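Local atomic coordinates of tRNA (uracil(54)-C(5))-methyltransferase (Pyrococcus abyssi, PDB entry 2JJQ), a protein that methylates carbon 5 of uridine 54 in tRNA, using S-adenosyl-L-methionine as the methyl donor and releasing S-adenosyl-L-homocysteine. Residues S286-G300 / Y307-D319. Residues are numbered along the deposited sequence; the frame is centred on the assembly and turned at random.
Sequences SELVEGEKILDMYSG and YLAKRGFNVKGFD. With SAH (S-adenosyl-L-homocysteine), chain B.
D319 and G300 meet where two parallel strands, 293-297 and 314-319, end at the cofactor. D319 CB lies 3.8 Å from S299 OG; CG stands anti to the backbone N (chi1 -165°), facing the ribose hydroxyls of S-adenosyl-L-homocysteine (SAH). D319 OD1 accepts hydrogen bonds from SAH O2' at 2.7 Å and from the backbone N of N321. D319 OD2 accepts hydrogen bonds from SAH O3' at 2.6 Å and from G300 N at 2.7 Å, the amide arriving from above the carboxylate plane. Two ligand hydroxyls and two backbone amides thus fix the carboxylate's rotation. One residue earlier, F318 O accepts a hydrogen bond from S299 N; Y298 O accepts one from the amino group of SAH. Behind this end the strands are laced by alternating bonds, from N314 N to E292 O through F318 N to D296 O. On one face L295 CD1 abuts the edge of the F318 ring, 3.3 Å from F318 CD2, and M297 SD rests by F318 CB. On the other, I294 CG1 lies 3.6 Å from F313 CD1, I294 CG2 meets L308 CD1, and V289 CG2 reaches F313 CZ. D296 OD2, on this face, accepts a hydrogen bond from G305 N in the connecting helix. Strand 293-297, helix 303-310 and strand 314-319 form a beta-alpha-beta unit of the class I, Rossmann-like methyltransferase fold, the acidic residue ending its second strand gripping the cofactor ribose.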
loop_
_atom_site.group_PDB
_atom_site.type_symbol
_atom_site.label_atom_id
_atom_site.label_comp_id
_atom_site.label_asym_id
_atom_site.label_seq_id
_atom_site.Cartn_x
_atom_site.Cartn_y
_atom_site.Cartn_z
ATOM N N SER A 286 -16.056 2.736 -10.224
ATOM C CA SER A 286 -17.481 2.490 -10.507
ATOM C C SER A 286 -17.994 3.506 -11.513
ATOM O O SER A 286 -18.984 3.241 -12.202
ATOM C CB SER A 286 -18.370 2.527 -9.252
ATOM O OG SER A 286 -18.468 3.830 -8.749
ATOM N N GLU A 287 -17.372 4.677 -11.549
ATOM C CA GLU A 287 -17.803 5.746 -12.453
ATOM C C GLU A 287 -17.338 5.531 -13.906
ATOM O O GLU A 287 -18.008 5.959 -14.867
ATOM C CB GLU A 287 -17.315 7.092 -11.925
ATOM C CG GLU A 287 -18.156 7.470 -10.729
ATOM C CD GLU A 287 -17.592 8.597 -9.891
ATOM O OE1 GLU A 287 -16.534 9.185 -10.249
ATOM O OE2 GLU A 287 -18.230 8.870 -8.842
ATOM N N LEU A 288 -16.200 4.874 -14.055
ATOM C CA LEU A 288 -15.555 4.693 -15.354
ATOM C C LEU A 288 -16.038 3.474 -16.109
ATOM O O LEU A 288 -15.981 3.456 -17.344
ATOM C CB LEU A 288 -14.043 4.575 -15.164
ATOM C CG LEU A 288 -13.397 5.897 -14.683
ATOM C CD1 LEU A 288 -11.885 5.678 -14.531
ATOM C CD2 LEU A 288 -13.665 7.108 -15.562
ATOM N N VAL A 289 -16.447 2.423 -15.400
ATOM C CA VAL A 289 -16.882 1.214 -16.123
ATOM C C VAL A 289 -18.157 1.521 -16.951
ATOM O O VAL A 289 -18.877 2.463 -16.660
ATOM C CB VAL A 289 -17.124 0.019 -15.186
ATOM C CG1 VAL A 289 -15.860 -0.235 -14.288
ATOM C CG2 VAL A 289 -18.308 0.292 -14.220
ATOM N N GLU A 290 -18.433 0.679 -17.930
ATOM C CA GLU A 290 -19.627 0.803 -18.773
ATOM C C GLU A 290 -20.299 -0.553 -18.934
ATOM O O GLU A 290 -19.652 -1.590 -18.969
ATOM C CB GLU A 290 -19.278 1.389 -20.145
ATOM C CG GLU A 290 -18.860 2.864 -20.074
ATOM C CD GLU A 290 -18.631 3.493 -21.420
ATOM O OE1 GLU A 290 -19.009 2.901 -22.446
ATOM O OE2 GLU A 290 -18.063 4.601 -21.456
ATOM N N GLY A 291 -21.626 -0.530 -19.088
ATOM C CA GLY A 291 -22.349 -1.747 -19.372
ATOM C C GLY A 291 -22.805 -2.444 -18.106
ATOM O O GLY A 291 -22.981 -1.813 -17.081
ATOM N N GLU A 292 -22.986 -3.756 -18.170
ATOM C CA GLU A 292 -23.496 -4.482 -17.012
ATOM C C GLU A 292 -22.541 -5.583 -16.555
ATOM O O GLU A 292 -22.396 -5.856 -15.330
ATOM C CB GLU A 292 -24.812 -5.148 -17.379
ATOM C CG GLU A 292 -25.459 -5.770 -16.193
ATOM C CD GLU A 292 -25.729 -4.797 -15.019
ATOM O OE1 GLU A 292 -25.799 -3.550 -15.201
ATOM O OE2 GLU A 292 -25.915 -5.300 -13.899
ATOM N N LYS A 293 -21.930 -6.237 -17.545
ATOM C CA LYS A 293 -21.003 -7.399 -17.307
ATOM C C LYS A 293 -19.562 -6.948 -17.085
ATOM O O LYS A 293 -18.935 -6.433 -17.996
ATOM C CB LYS A 293 -21.052 -8.398 -18.462
ATOM C CG LYS A 293 -22.401 -9.094 -18.574
ATOM C CD LYS A 293 -22.454 -10.000 -19.781
ATOM C CE LYS A 293 -23.688 -10.877 -19.660
ATOM N NZ LYS A 293 -23.910 -11.794 -20.827
ATOM N N ILE A 294 -19.045 -7.137 -15.873
ATOM C CA ILE A 294 -17.730 -6.597 -15.529
ATOM C C ILE A 294 -16.819 -7.729 -15.168
ATOM O O ILE A 294 -17.247 -8.629 -14.430
ATOM C CB ILE A 294 -17.816 -5.691 -14.272
ATOM C CG1 ILE A 294 -18.933 -4.627 -14.391
ATOM C CG2 ILE A 294 -16.476 -4.979 -13.957
ATOM C CD1 ILE A 294 -18.762 -3.656 -15.582
ATOM N N LEU A 295 -15.588 -7.699 -15.676
ATOM C CA LEU A 295 -14.531 -8.598 -15.141
ATOM C C LEU A 295 -13.590 -7.807 -14.230
ATOM O O LEU A 295 -13.048 -6.791 -14.662
ATOM C CB LEU A 295 -13.696 -9.216 -16.260
ATOM C CG LEU A 295 -12.417 -9.970 -15.888
ATOM C CD1 LEU A 295 -12.766 -11.178 -15.051
ATOM C CD2 LEU A 295 -11.803 -10.424 -17.211
ATOM N N ASP A 296 -13.416 -8.276 -12.990
ATOM C CA ASP A 296 -12.495 -7.691 -12.018
ATOM C C ASP A 296 -11.244 -8.613 -12.052
ATOM O O ASP A 296 -11.128 -9.579 -11.253
ATOM C CB ASP A 296 -13.143 -7.625 -10.617
ATOM C CG ASP A 296 -12.252 -6.918 -9.555
ATOM O OD1 ASP A 296 -11.259 -6.245 -9.975
ATOM O OD2 ASP A 296 -12.587 -7.013 -8.324
ATOM N N MET A 297 -10.311 -8.295 -12.955
ATOM C CA MET A 297 -9.103 -9.101 -13.157
ATOM C C MET A 297 -8.006 -8.638 -12.173
ATOM O O MET A 297 -7.808 -7.435 -11.994
ATOM C CB MET A 297 -8.662 -9.038 -14.635
ATOM C CG MET A 297 -7.433 -9.976 -14.942
ATOM S SD MET A 297 -7.751 -11.663 -14.375
ATOM C CE MET A 297 -6.093 -12.334 -14.237
ATOM N N TYR A 298 -7.276 -9.598 -11.601
ATOM C CA TYR A 298 -6.366 -9.350 -10.480
ATOM C C TYR A 298 -7.198 -8.750 -9.326
ATOM O O TYR A 298 -6.829 -7.756 -8.740
ATOM C CB TYR A 298 -5.267 -8.381 -10.864
ATOM C CG TYR A 298 -4.531 -8.706 -12.170
ATOM C CD1 TYR A 298 -3.515 -9.657 -12.195
ATOM C CD2 TYR A 298 -4.813 -7.997 -13.347
ATOM C CE1 TYR A 298 -2.839 -9.945 -13.375
ATOM C CE2 TYR A 298 -4.112 -8.243 -14.502
ATOM C CZ TYR A 298 -3.133 -9.217 -14.506
ATOM O OH TYR A 298 -2.447 -9.431 -15.669
ATOM N N SER A 299 -8.297 -9.421 -8.987
ATOM C CA SER A 299 -9.301 -8.847 -8.023
ATOM C C SER A 299 -8.775 -8.738 -6.617
ATOM O O SER A 299 -9.344 -8.030 -5.780
ATOM C CB SER A 299 -10.549 -9.724 -7.975
ATOM O OG SER A 299 -10.228 -10.999 -7.425
ATOM N N GLY A 300 -7.735 -9.498 -6.292
ATOM C CA GLY A 300 -7.405 -9.629 -4.863
ATOM C C GLY A 300 -8.652 -10.009 -4.099
ATOM O O GLY A 300 -9.442 -10.867 -4.537
ATOM N N TYR A 307 -17.621 -3.844 -4.627
ATOM C CA TYR A 307 -18.223 -2.492 -4.598
ATOM C C TYR A 307 -19.141 -2.390 -5.826
ATOM O O TYR A 307 -20.282 -1.909 -5.767
ATOM C CB TYR A 307 -17.163 -1.420 -4.651
ATOM C CG TYR A 307 -17.713 -0.038 -4.425
ATOM C CD1 TYR A 307 -17.781 0.489 -3.112
ATOM C CD2 TYR A 307 -18.177 0.749 -5.501
ATOM C CE1 TYR A 307 -18.286 1.791 -2.871
ATOM C CE2 TYR A 307 -18.684 2.022 -5.247
ATOM C CZ TYR A 307 -18.760 2.522 -3.963
ATOM O OH TYR A 307 -19.290 3.802 -3.752
ATOM N N LEU A 308 -18.659 -2.847 -6.958
ATOM C CA LEU A 308 -19.434 -2.790 -8.143
ATOM C C LEU A 308 -20.684 -3.677 -8.064
ATOM O O LEU A 308 -21.748 -3.296 -8.572
ATOM C CB LEU A 308 -18.617 -3.152 -9.377
ATOM C CG LEU A 308 -17.635 -2.054 -9.816
ATOM C CD1 LEU A 308 -17.003 -2.487 -11.113
ATOM C CD2 LEU A 308 -18.302 -0.743 -10.037
ATOM N N ALA A 309 -20.544 -4.872 -7.500
ATOM C CA ALA A 309 -21.696 -5.759 -7.288
ATOM C C ALA A 309 -22.735 -5.026 -6.401
ATOM O O ALA A 309 -23.949 -5.089 -6.644
ATOM C CB ALA A 309 -21.231 -7.067 -6.604
ATOM N N LYS A 310 -22.283 -4.342 -5.374
ATOM C CA LYS A 310 -23.200 -3.545 -4.511
ATOM C C LYS A 310 -23.952 -2.456 -5.316
ATOM O O LYS A 310 -25.160 -2.176 -5.044
ATOM C CB LYS A 310 -22.458 -2.881 -3.338
ATOM C CG LYS A 310 -23.435 -2.302 -2.305
ATOM C CD LYS A 310 -23.928 -3.352 -1.301
ATOM C CE LYS A 310 -24.794 -2.649 -0.210
ATOM N NZ LYS A 310 -25.332 -3.719 0.652
ATOM N N ARG A 311 -23.270 -1.913 -6.324
ATOM C CA ARG A 311 -23.819 -0.827 -7.195
ATOM C C ARG A 311 -24.714 -1.423 -8.306
ATOM O O ARG A 311 -25.347 -0.673 -9.096
ATOM C CB ARG A 311 -22.648 -0.064 -7.819
ATOM C CG ARG A 311 -21.836 0.753 -6.844
ATOM C CD ARG A 311 -22.702 1.784 -6.129
ATOM N NE ARG A 311 -22.211 1.647 -4.773
ATOM C CZ ARG A 311 -22.853 1.269 -3.682
ATOM N NH1 ARG A 311 -24.182 1.163 -3.570
ATOM N NH2 ARG A 311 -22.100 1.132 -2.624
ATOM N N GLY A 312 -24.783 -2.746 -8.381
ATOM C CA GLY A 312 -25.737 -3.446 -9.253
ATOM C C GLY A 312 -25.155 -4.081 -10.521
ATOM O O GLY A 312 -25.906 -4.627 -11.390
ATOM N N PHE A 313 -23.822 -4.036 -10.674
ATOM C CA PHE A 313 -23.213 -4.674 -11.825
ATOM C C PHE A 313 -23.181 -6.175 -11.678
ATOM O O PHE A 313 -23.250 -6.698 -10.555
ATOM C CB PHE A 313 -21.763 -4.168 -12.046
ATOM C CG PHE A 313 -21.696 -2.712 -12.451
ATOM C CD1 PHE A 313 -21.711 -2.340 -13.810
ATOM C CD2 PHE A 313 -21.668 -1.715 -11.488
ATOM C CE1 PHE A 313 -21.670 -0.972 -14.169
ATOM C CE2 PHE A 313 -21.628 -0.361 -11.839
ATOM C CZ PHE A 313 -21.620 0.008 -13.190
ATOM N N ASN A 314 -23.025 -6.843 -12.815
ATOM C CA ASN A 314 -22.830 -8.276 -12.881
ATOM C C ASN A 314 -21.303 -8.577 -12.899
ATOM O O ASN A 314 -20.639 -8.282 -13.866
ATOM C CB ASN A 314 -23.509 -8.743 -14.168
ATOM C CG ASN A 314 -23.259 -10.208 -14.478
ATOM O OD1 ASN A 314 -22.347 -10.813 -13.945
ATOM N ND2 ASN A 314 -24.041 -10.771 -15.384
ATOM N N VAL A 315 -20.754 -9.135 -11.824
ATOM C CA VAL A 315 -19.299 -9.113 -11.664
ATOM C C VAL A 315 -18.731 -10.519 -11.554
ATOM O O VAL A 315 -19.253 -11.350 -10.793
ATOM C CB VAL A 315 -18.890 -8.361 -10.342
ATOM C CG1 VAL A 315 -17.400 -8.414 -10.124
ATOM C CG2 VAL A 315 -19.406 -6.919 -10.380
ATOM N N LYS A 316 -17.663 -10.764 -12.305
ATOM C CA LYS A 316 -16.866 -11.972 -12.115
ATOM C C LYS A 316 -15.454 -11.464 -11.851
ATOM O O LYS A 316 -15.002 -10.556 -12.525
ATOM C CB LYS A 316 -16.882 -12.778 -13.389
ATOM C CG LYS A 316 -18.278 -13.429 -13.676
ATOM C CD LYS A 316 -18.166 -14.333 -14.894
ATOM C CE LYS A 316 -19.461 -15.154 -15.114
ATOM N NZ LYS A 316 -19.459 -15.556 -16.560
ATOM N N GLY A 317 -14.749 -12.049 -10.901
ATOM C CA GLY A 317 -13.379 -11.630 -10.653
ATOM C C GLY A 317 -12.469 -12.842 -10.601
ATOM O O GLY A 317 -12.912 -13.966 -10.310
ATOM N N PHE A 318 -11.207 -12.604 -10.891
ATOM C CA PHE A 318 -10.204 -13.665 -10.856
ATOM C C PHE A 318 -8.892 -13.157 -10.255
ATOM O O PHE A 318 -8.497 -12.003 -10.443
ATOM C CB PHE A 318 -9.851 -14.112 -12.268
ATOM C CG PHE A 318 -10.999 -14.798 -13.016
ATOM C CD1 PHE A 318 -11.180 -16.157 -12.916
ATOM C CD2 PHE A 318 -11.818 -14.070 -13.861
ATOM C CE1 PHE A 318 -12.194 -16.799 -13.612
ATOM C CE2 PHE A 318 -12.873 -14.690 -14.563
ATOM C CZ PHE A 318 -13.062 -16.053 -14.440
ATOM N N ASP A 319 -8.155 -14.058 -9.620
ATOM C CA ASP A 319 -6.859 -13.726 -9.070
ATOM C C ASP A 319 -6.129 -15.064 -8.887
ATOM O O ASP A 319 -6.779 -16.109 -8.687
ATOM C CB ASP A 319 -7.042 -13.026 -7.720
ATOM C CG ASP A 319 -5.762 -12.312 -7.249
ATOM O OD1 ASP A 319 -4.824 -12.983 -6.734
ATOM O OD2 ASP A 319 -5.736 -11.061 -7.334
HETATM N N SAH B . -7.474 -5.162 -7.102
HETATM C CA SAH B . -6.807 -5.754 -5.897
HETATM C CB SAH B . -5.299 -5.510 -5.926
HETATM C CG SAH B . -4.605 -6.226 -7.065
HETATM S SD SAH B . -2.881 -6.427 -6.586
HETATM C C SAH B . -7.358 -5.062 -4.672
HETATM O O SAH B . -7.138 -5.452 -3.514
HETATM O OXT SAH B . -8.029 -4.053 -4.829
HETATM C "C5'" SAH B . -2.384 -7.465 -7.938
HETATM C "C4'" SAH B . -3.031 -8.855 -7.806
HETATM O "O4'" SAH B . -2.515 -9.783 -8.796
HETATM C "C3'" SAH B . -2.792 -9.538 -6.459
HETATM O "O3'" SAH B . -4.067 -9.746 -5.818
HETATM C "C2'" SAH B . -2.070 -10.860 -6.821
HETATM O "O2'" SAH B . -2.438 -12.002 -6.041
HETATM C "C1'" SAH B . -2.495 -11.111 -8.238
HETATM N N9 SAH B . -1.547 -11.744 -9.148
HETATM C C8 SAH B . -0.200 -11.609 -9.181
HETATM N N7 SAH B . 0.282 -12.271 -10.267
HETATM C C5 SAH B . -0.756 -12.793 -10.940
HETATM C C6 SAH B . -0.952 -13.592 -12.168
HETATM N N6 SAH B . 0.150 -13.952 -12.870
HETATM N N1 SAH B . -2.242 -13.924 -12.506
HETATM C C2 SAH B . -3.314 -13.549 -11.774
HETATM N N3 SAH B . -3.187 -12.838 -10.644
HETATM C C4 SAH B . -1.969 -12.438 -10.210
HETATM O O HOH W 1 -20.232 5.185 -6.607
#